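Side-chain contacts in lipoprotein (Actinomyces odontolyticus, PDB 3UP9), which probably binds L-methionine as the membrane-attached substrate-binding lipoprotein of a methionine uptake system: residues A[66-69]-A[70-74]; A[161-164]-A[165-169]; A[181-185]-A[186-190]. All blocks are in the same frame, centred on the assembly; numbering follows the deposited sequence.

Contact 1 (A[66-69]-A[70-74]); sequences PYLE and NAEKQ. With MSE (selenomethionine), chain B.
Leu-68 and Glu-72 meet one turn apart on helix 65-75, their side chains lying aslant to each other. CG of Leu-68 is anti to the backbone N (chi1 173°), which carries CD1 to 3.4 Å from OE2 of Glu-72. The glutamate, extended beyond CG, runs back over the leucine carbonyl, with its own CG 3.2 Å from Leu-68 O; that same oxygen accepts Glu-72 N in a nearly straight helical bond. A neighbouring face of the helix is polar. Asn-70 ND2 donates in its amide plane to OE1 of Gln-74 (3.1 Å), reaching that oxygen from above the carbonyl plane; OE1 is also bonded to Thr-115. ND2 gives a second bond, to a water that in turn donates to Tyr-67 O (2.8 Å from the water to O). The water sits over the centre of one face of the Tyr-67 ring. On the opposite face lies the CE methyl of the bound selenomethionine, 3.7 Å above the ring plane, while the ligand's SE is 3.4 Å from Tyr-67 CB. The tyrosine is thus layered between a doubly hydrogen-bonded water and the ligand's apolar end. With Tyr-62 and Asn-117 beside the ring, it forms part of the selenomethionine pocket, a site consistent with the interlobe cleft of periplasmic-binding-protein folds, to whose clan the NlpA family belongs.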
loop_
_atom_site.group_PDB
_atom_site.type_symbol
_atom_site.label_atom_id
_atom_site.label_comp_id
_atom_site.label_asym_id
_atom_site.label_seq_id
_atom_site.Cartn_x
_atom_site.Cartn_y
_atom_site.Cartn_z
ATOM N N PRO A 66 6.710 -6.284 -2.930
ATOM C CA PRO A 66 6.277 -6.927 -4.162
ATOM C C PRO A 66 5.869 -5.993 -5.328
ATOM O O PRO A 66 6.163 -6.287 -6.494
ATOM C CB PRO A 66 5.094 -7.788 -3.710
ATOM C CG PRO A 66 5.290 -8.013 -2.236
ATOM C CD PRO A 66 5.882 -6.708 -1.779
ATOM N N TYR A 67 5.193 -4.896 -5.035
ATOM C CA TYR A 67 4.864 -3.922 -6.045
ATOM C C TYR A 67 6.140 -3.320 -6.640
ATOM O O TYR A 67 6.236 -3.164 -7.874
ATOM C CB TYR A 67 3.975 -2.831 -5.428
ATOM C CG TYR A 67 3.642 -1.710 -6.383
ATOM C CD1 TYR A 67 4.542 -0.658 -6.595
ATOM C CD2 TYR A 67 2.439 -1.686 -7.065
ATOM C CE1 TYR A 67 4.237 0.379 -7.467
ATOM C CE2 TYR A 67 2.140 -0.643 -7.930
ATOM C CZ TYR A 67 3.047 0.380 -8.145
ATOM O OH TYR A 67 2.780 1.406 -9.063
ATOM N N LEU A 68 7.109 -2.974 -5.778
ATOM C CA LEU A 68 8.407 -2.441 -6.232
ATOM C C LEU A 68 9.116 -3.418 -7.168
ATOM O O LEU A 68 9.597 -3.021 -8.214
ATOM C CB LEU A 68 9.309 -2.047 -5.043
ATOM C CG LEU A 68 10.775 -1.626 -5.354
ATOM C CD1 LEU A 68 10.801 -0.352 -6.201
ATOM C CD2 LEU A 68 11.542 -1.425 -4.036
ATOM N N GLU A 69 9.142 -4.699 -6.797
ATOM C CA GLU A 69 9.804 -5.723 -7.597
ATOM C C GLU A 69 9.136 -5.846 -8.964
ATOM O O GLU A 69 9.805 -5.940 -9.957
ATOM C CB GLU A 69 9.823 -7.072 -6.858
ATOM C CG GLU A 69 10.792 -7.045 -5.698
ATOM C CD GLU A 69 10.651 -8.150 -4.690
ATOM O OE1 GLU A 69 9.619 -8.818 -4.617
ATOM O OE2 GLU A 69 11.615 -8.349 -3.950
ATOM N N ASN A 70 7.823 -5.840 -9.003
ATOM C CA ASN A 70 7.090 -5.805 -10.265
ATOM C C ASN A 70 7.372 -4.542 -11.131
ATOM O O ASN A 70 7.511 -4.687 -12.368
ATOM C CB ASN A 70 5.591 -5.964 -10.048
ATOM C CG ASN A 70 4.830 -5.927 -11.349
ATOM O OD1 ASN A 70 4.737 -6.929 -12.036
ATOM N ND2 ASN A 70 4.280 -4.752 -11.702
ATOM N N ALA A 71 7.471 -3.360 -10.492
ATOM C CA ALA A 71 7.706 -2.085 -11.200
ATOM C C ALA A 71 9.097 -2.086 -11.830
ATOM O O ALA A 71 9.274 -1.616 -12.951
ATOM C CB ALA A 71 7.556 -0.885 -10.274
ATOM N N GLU A 72 10.072 -2.639 -11.112
ATOM C CA GLU A 72 11.424 -2.807 -11.657
ATOM C C GLU A 72 11.479 -3.785 -12.848
ATOM O O GLU A 72 12.197 -3.592 -13.809
ATOM C CB GLU A 72 12.343 -3.240 -10.538
ATOM C CG GLU A 72 12.454 -2.148 -9.483
ATOM C CD GLU A 72 13.200 -2.545 -8.211
ATOM O OE1 GLU A 72 13.306 -3.746 -7.963
ATOM O OE2 GLU A 72 13.644 -1.627 -7.453
ATOM N N LYS A 73 10.688 -4.845 -12.767
ATOM C CA LYS A 73 10.626 -5.886 -13.779
ATOM C C LYS A 73 9.895 -5.362 -15.036
ATOM O O LYS A 73 10.409 -5.536 -16.102
ATOM C CB LYS A 73 9.923 -7.131 -13.212
ATOM C CG LYS A 73 10.161 -8.426 -13.978
ATOM C CD LYS A 73 9.473 -9.590 -13.266
ATOM C CE LYS A 73 9.434 -10.811 -14.155
ATOM N NZ LYS A 73 8.721 -11.960 -13.529
ATOM N N GLN A 74 8.721 -4.725 -14.867
ATOM C CA GLN A 74 7.876 -4.211 -15.964
ATOM C C GLN A 74 8.504 -2.953 -16.562
ATOM O O GLN A 74 8.458 -2.780 -17.773
ATOM C CB GLN A 74 6.482 -3.818 -15.482
ATOM C CG GLN A 74 5.260 -4.751 -15.620
ATOM C CD GLN A 74 3.989 -4.024 -15.043
ATOM O OE1 GLN A 74 3.023 -4.635 -14.496
ATOM N NE2 GLN A 74 4.037 -2.663 -15.108
HETATM N N MSE B 300 0.051 1.228 0.954
HETATM C CA MSE B 300 -0.238 0.071 0.078
HETATM C C MSE B 300 -0.210 -1.252 0.805
HETATM O O MSE B 300 0.593 -1.424 1.760
HETATM O OXT MSE B 300 -0.998 -2.123 0.403
HETATM C CB MSE B 300 0.762 0.014 -1.048
HETATM C CG MSE B 300 0.466 -1.088 -2.113
HETATM SE SE MSE B 300 1.814 -1.075 -3.476
HETATM C CE MSE B 300 1.769 0.809 -4.151
HETATM O O HOH W 1 4.278 -2.713 -9.804
#

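Contact 2 (A[161-164]-A[165-169]); sequences LVRS and LDDFD
Arg-163 and Asp-166 pair across a short, weakly bonded helix and the turns that follow it, within the beta-alpha-beta crossover from strand 151-156 to the parallel strand 170-173. The arginine sets out with CG anti to its main-chain nitrogen, then folds at the next bond (chi2 56°); this bend brings the guanidinium round to the following turn, where NH1 forms a salt bridge with Asp-166 OD2 (3.0 Å). The two side chains cross at about a right angle, their flat groups turned 48° apart, so the carboxylate meets the guanidinium aslant. The other oxygen of Asp-166, OD1, accepts from a water that also donates to Val-162 O. Asp-167 adds negative charge near NH1, but its OD2 lies well out of the guanidinium plane and contributes charge alone. Backbone bonds from Leu-165, Asp-166 and Asp-167 each reach back three residues, in the manner of 3-10 turns. Ser-164 is buried, and its side chain and carbonyl both serve the turn. Its OG stands between the backbone N and the carbonyl carbon and donates to Leu-161 O at 2.6 Å, reinforcing the weak bond from Ser-164 N to the same oxygen. With an alanine here that hydroxyl is gone, and the Leu-161 carbonyl would probably lose its short hydroxyl bond and keep, within this turn, the weak one from Ser-164 N. Phe-168 packs against Arg-154 and Val-156 of strand 151-156. Its ring approaches the serine obliquely, CD2 lying 3.6 Å from Ser-164 CB, and its backbone N and that of Asp-167 both donate to Ser-164 O, at 2.9 Å each.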
loop_
_atom_site.group_PDB
_atom_site.type_symbol
_atom_site.label_atom_id
_atom_site.label_comp_id
_atom_site.label_asym_id
_atom_site.label_seq_id
_atom_site.Cartn_x
_atom_site.Cartn_y
_atom_site.Cartn_z
ATOM N N LEU A 161 -11.540 2.793 -6.010
ATOM C CA LEU A 161 -11.960 1.598 -5.236
ATOM C C LEU A 161 -13.074 1.864 -4.190
ATOM O O LEU A 161 -14.094 1.171 -4.198
ATOM C CB LEU A 161 -10.752 0.903 -4.583
ATOM C CG LEU A 161 -9.964 0.013 -5.547
ATOM C CD1 LEU A 161 -8.613 -0.267 -4.936
ATOM C CD2 LEU A 161 -10.690 -1.256 -5.914
ATOM N N VAL A 162 -12.853 2.815 -3.277
ATOM C CA VAL A 162 -13.857 3.184 -2.263
ATOM C C VAL A 162 -15.138 3.649 -2.914
ATOM O O VAL A 162 -16.181 3.143 -2.577
ATOM C CB VAL A 162 -13.368 4.263 -1.287
ATOM C CG1 VAL A 162 -14.505 4.739 -0.337
ATOM C CG2 VAL A 162 -12.212 3.733 -0.509
ATOM N N ARG A 163 -15.074 4.578 -3.863
ATOM C CA ARG A 163 -16.261 4.960 -4.695
ATOM C C ARG A 163 -16.987 3.737 -5.355
ATOM O O ARG A 163 -18.205 3.752 -5.470
ATOM C CB ARG A 163 -15.870 6.015 -5.762
ATOM C CG ARG A 163 -16.965 6.523 -6.707
ATOM C CD ARG A 163 -18.136 7.107 -5.921
ATOM N NE ARG A 163 -19.124 7.916 -6.692
ATOM C CZ ARG A 163 -20.312 7.503 -7.189
ATOM N NH1 ARG A 163 -20.723 6.240 -7.095
ATOM N NH2 ARG A 163 -21.103 8.372 -7.829
ATOM N N SER A 164 -16.259 2.672 -5.727
ATOM C CA SER A 164 -16.858 1.525 -6.417
ATOM C C SER A 164 -17.777 0.740 -5.505
ATOM O O SER A 164 -18.612 0.004 -5.985
ATOM C CB SER A 164 -15.822 0.610 -7.067
ATOM O OG SER A 164 -15.157 -0.193 -6.108
ATOM N N LEU A 165 -17.615 0.887 -4.192
ATOM C CA LEU A 165 -18.533 0.310 -3.196
ATOM C C LEU A 165 -20.003 0.774 -3.354
ATOM O O LEU A 165 -20.917 0.051 -2.969
ATOM C CB LEU A 165 -17.997 0.556 -1.760
ATOM C CG LEU A 165 -16.615 -0.015 -1.353
ATOM C CD1 LEU A 165 -16.190 0.475 0.021
ATOM C CD2 LEU A 165 -16.582 -1.525 -1.444
ATOM N N ASP A 166 -20.240 1.950 -3.947
ATOM C CA ASP A 166 -21.614 2.377 -4.315
ATOM C C ASP A 166 -22.216 1.511 -5.460
ATOM O O ASP A 166 -23.413 1.361 -5.545
ATOM C CB ASP A 166 -21.655 3.858 -4.759
ATOM C CG ASP A 166 -21.073 4.809 -3.730
ATOM O OD1 ASP A 166 -20.943 4.420 -2.547
ATOM O OD2 ASP A 166 -20.741 5.956 -4.111
ATOM N N ASP A 167 -21.379 0.924 -6.307
ATOM C CA ASP A 167 -21.825 0.202 -7.501
ATOM C C ASP A 167 -21.808 -1.303 -7.391
ATOM O O ASP A 167 -22.650 -1.978 -7.954
ATOM C CB ASP A 167 -20.903 0.603 -8.648
ATOM C CG ASP A 167 -20.830 2.101 -8.809
ATOM O OD1 ASP A 167 -21.922 2.710 -8.902
ATOM O OD2 ASP A 167 -19.703 2.638 -8.808
ATOM N N PHE A 168 -20.805 -1.822 -6.695
ATOM C CA PHE A 168 -20.528 -3.243 -6.654
ATOM C C PHE A 168 -20.852 -3.848 -5.242
ATOM O O PHE A 168 -20.858 -3.177 -4.208
ATOM C CB PHE A 168 -19.038 -3.492 -7.025
ATOM C CG PHE A 168 -18.588 -2.880 -8.350
ATOM C CD1 PHE A 168 -19.405 -2.911 -9.479
ATOM C CD2 PHE A 168 -17.319 -2.335 -8.478
ATOM C CE1 PHE A 168 -18.977 -2.359 -10.698
ATOM C CE2 PHE A 168 -16.877 -1.789 -9.681
ATOM C CZ PHE A 168 -17.701 -1.794 -10.800
ATOM N N ASP A 169 -21.061 -5.152 -5.211
ATOM C CA ASP A 169 -21.350 -5.877 -3.969
ATOM C C ASP A 169 -20.177 -5.814 -2.952
ATOM O O ASP A 169 -20.398 -5.692 -1.752
ATOM C CB ASP A 169 -21.730 -7.330 -4.329
ATOM C CG ASP A 169 -23.089 -7.437 -5.068
ATOM O OD1 ASP A 169 -24.134 -7.227 -4.404
ATOM O OD2 ASP A 169 -23.106 -7.773 -6.277
HETATM O O HOH W 2 -18.171 4.318 -1.207
#

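Contact 3 (A[181-185]-A[186-190]); sequences GGKTI and SGDAL
Ile-185, Asp-188 and Thr-184 carry most of this surface turn, and Asp-188 bonds back to Thr-184, just before the helix. CG of the aspartate is anti to its carbonyl carbon (chi1 -62°), which turns the carboxylate back past the start of the helix, where OD2 accepts Thr-184 N at 3.1 Å. The donor arrives on the anti side of that oxygen, 18° out of the carboxylate plane. OD2 also takes a bond from a water, 2.7 Å away, that lies 3.1 Å from Thr-184 OG1, so water and backbone together fix the rotation of the carboxylate. Thr-184 answers in kind. It is the N-cap of helix 185-188: OG1 receives Gly-187 N at 3.0 Å, and Thr-184 O receives Asp-188 N, the pair of bonds that defines an ST motif. Gly-187, lacking a CB, leaves room for OG1 beside its CA. Just upstream, Gly-182 with its positive phi is the C-prime residue of the Schellman motif closing helix 175-180, and only Lys-183 separates that ending from the new cap. The lysine's CB rests near the Asp-188 carboxylate, while its NZ lies 4.9 Å from Asp-188 OD1, with a water between them that NZ meets by a weak bond at best. On the other flank Ile-185 bends its CG1 branch along the turn, setting CD1 3.6 Å from the methyl of Ala-189. Ala-189 N bonds back to Ile-185 O, and both Ala-189 and Asp-188 touch Phe-93 on strand 91-93.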
loop_
_atom_site.group_PDB
_atom_site.type_symbol
_atom_site.label_atom_id
_atom_site.label_comp_id
_atom_site.label_asym_id
_atom_site.label_seq_id
_atom_site.Cartn_x
_atom_site.Cartn_y
_atom_site.Cartn_z
ATOM N N GLY A 181 -10.882 6.764 2.442
ATOM C CA GLY A 181 -12.343 6.632 2.494
ATOM C C GLY A 181 -13.045 6.572 3.846
ATOM O O GLY A 181 -14.252 6.255 3.914
ATOM N N GLY A 182 -12.314 6.867 4.927
ATOM C CA GLY A 182 -12.873 6.844 6.276
ATOM C C GLY A 182 -13.075 5.417 6.785
ATOM O O GLY A 182 -13.854 5.172 7.670
ATOM N N LYS A 183 -12.381 4.462 6.220
ATOM C CA LYS A 183 -12.596 3.080 6.604
ATOM C C LYS A 183 -11.417 2.528 7.428
ATOM O O LYS A 183 -10.305 3.017 7.348
ATOM C CB LYS A 183 -12.867 2.269 5.341
ATOM C CG LYS A 183 -14.083 2.835 4.613
ATOM C CD LYS A 183 -14.575 1.921 3.514
ATOM C CE LYS A 183 -15.816 2.503 2.873
ATOM N NZ LYS A 183 -16.548 3.324 3.854
ATOM N N THR A 184 -11.678 1.545 8.263
ATOM C CA THR A 184 -10.629 0.899 9.026
ATOM C C THR A 184 -10.788 -0.634 8.915
ATOM O O THR A 184 -11.827 -1.121 8.536
ATOM C CB THR A 184 -10.706 1.364 10.497
ATOM O OG1 THR A 184 -11.848 0.740 11.105
ATOM C CG2 THR A 184 -10.781 2.941 10.652
ATOM N N ILE A 185 -9.764 -1.396 9.272
ATOM C CA ILE A 185 -9.832 -2.852 9.287
ATOM C C ILE A 185 -10.795 -3.316 10.356
ATOM O O ILE A 185 -11.712 -4.071 10.112
ATOM C CB ILE A 185 -8.428 -3.483 9.431
ATOM C CG1 ILE A 185 -7.717 -3.418 8.073
ATOM C CG2 ILE A 185 -8.469 -4.930 9.950
ATOM C CD1 ILE A 185 -8.301 -4.291 6.966
ATOM N N SER A 186 -10.604 -2.856 11.564
ATOM C CA SER A 186 -11.422 -3.319 12.640
ATOM C C SER A 186 -12.901 -3.047 12.366
ATOM O O SER A 186 -13.774 -3.889 12.657
ATOM C CB SER A 186 -10.999 -2.639 13.921
ATOM O OG SER A 186 -11.937 -2.894 14.920
ATOM N N GLY A 187 -13.193 -1.837 11.890
ATOM C CA GLY A 187 -14.574 -1.374 11.808
ATOM C C GLY A 187 -15.268 -1.809 10.528
ATOM O O GLY A 187 -16.471 -2.045 10.542
ATOM N N ASP A 188 -14.516 -1.958 9.439
ATOM C CA ASP A 188 -15.138 -2.101 8.115
ATOM C C ASP A 188 -14.738 -3.239 7.214
ATOM O O ASP A 188 -15.447 -3.440 6.242
ATOM C CB ASP A 188 -14.888 -0.823 7.320
ATOM C CG ASP A 188 -15.510 0.383 7.983
ATOM O OD1 ASP A 188 -16.760 0.501 7.845
ATOM O OD2 ASP A 188 -14.763 1.168 8.627
ATOM N N ALA A 189 -13.621 -3.930 7.467
ATOM C CA ALA A 189 -13.181 -5.065 6.590
ATOM C C ALA A 189 -14.028 -6.303 6.849
ATOM O O ALA A 189 -14.273 -6.660 8.000
ATOM C CB ALA A 189 -11.714 -5.391 6.776
ATOM N N LEU A 190 -14.506 -6.934 5.770
ATOM C CA LEU A 190 -15.309 -8.174 5.861
ATOM C C LEU A 190 -14.398 -9.389 6.025
ATOM O O LEU A 190 -14.759 -10.354 6.700
ATOM C CB LEU A 190 -16.209 -8.358 4.638
ATOM C CG LEU A 190 -17.560 -7.651 4.606
ATOM C CD1 LEU A 190 -17.371 -6.141 4.470
ATOM C CD2 LEU A 190 -18.362 -8.187 3.418
HETATM O O HOH W 3 -17.852 0.328 4.857
HETATM O O HOH W 4 -14.356 2.542 10.861
#

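How the contacts relate
Contacts 1 and 2 are partly buried, whereas contact 3 lies at the surface. Contact 1 stands apart, its centre 27 to 28 Å from the other two: its helix packs on strands 59-64 and 79-81 of the seven-stranded sheet and reaches helix 115-127, and it alone of the three supplies a pocket residue. Contacts 2 and 3 both attach to the five-stranded sheet, their centres 14 Å apart, and touch where Leu-165 CD1 meets Lys-183 CE at 3.5 Å. Regular helical bonds with a ligand-facing ring mark contact 1; contact 2 combines a solvent-side ion pair with packing on the sheet, and contact 3 relies on capping and water.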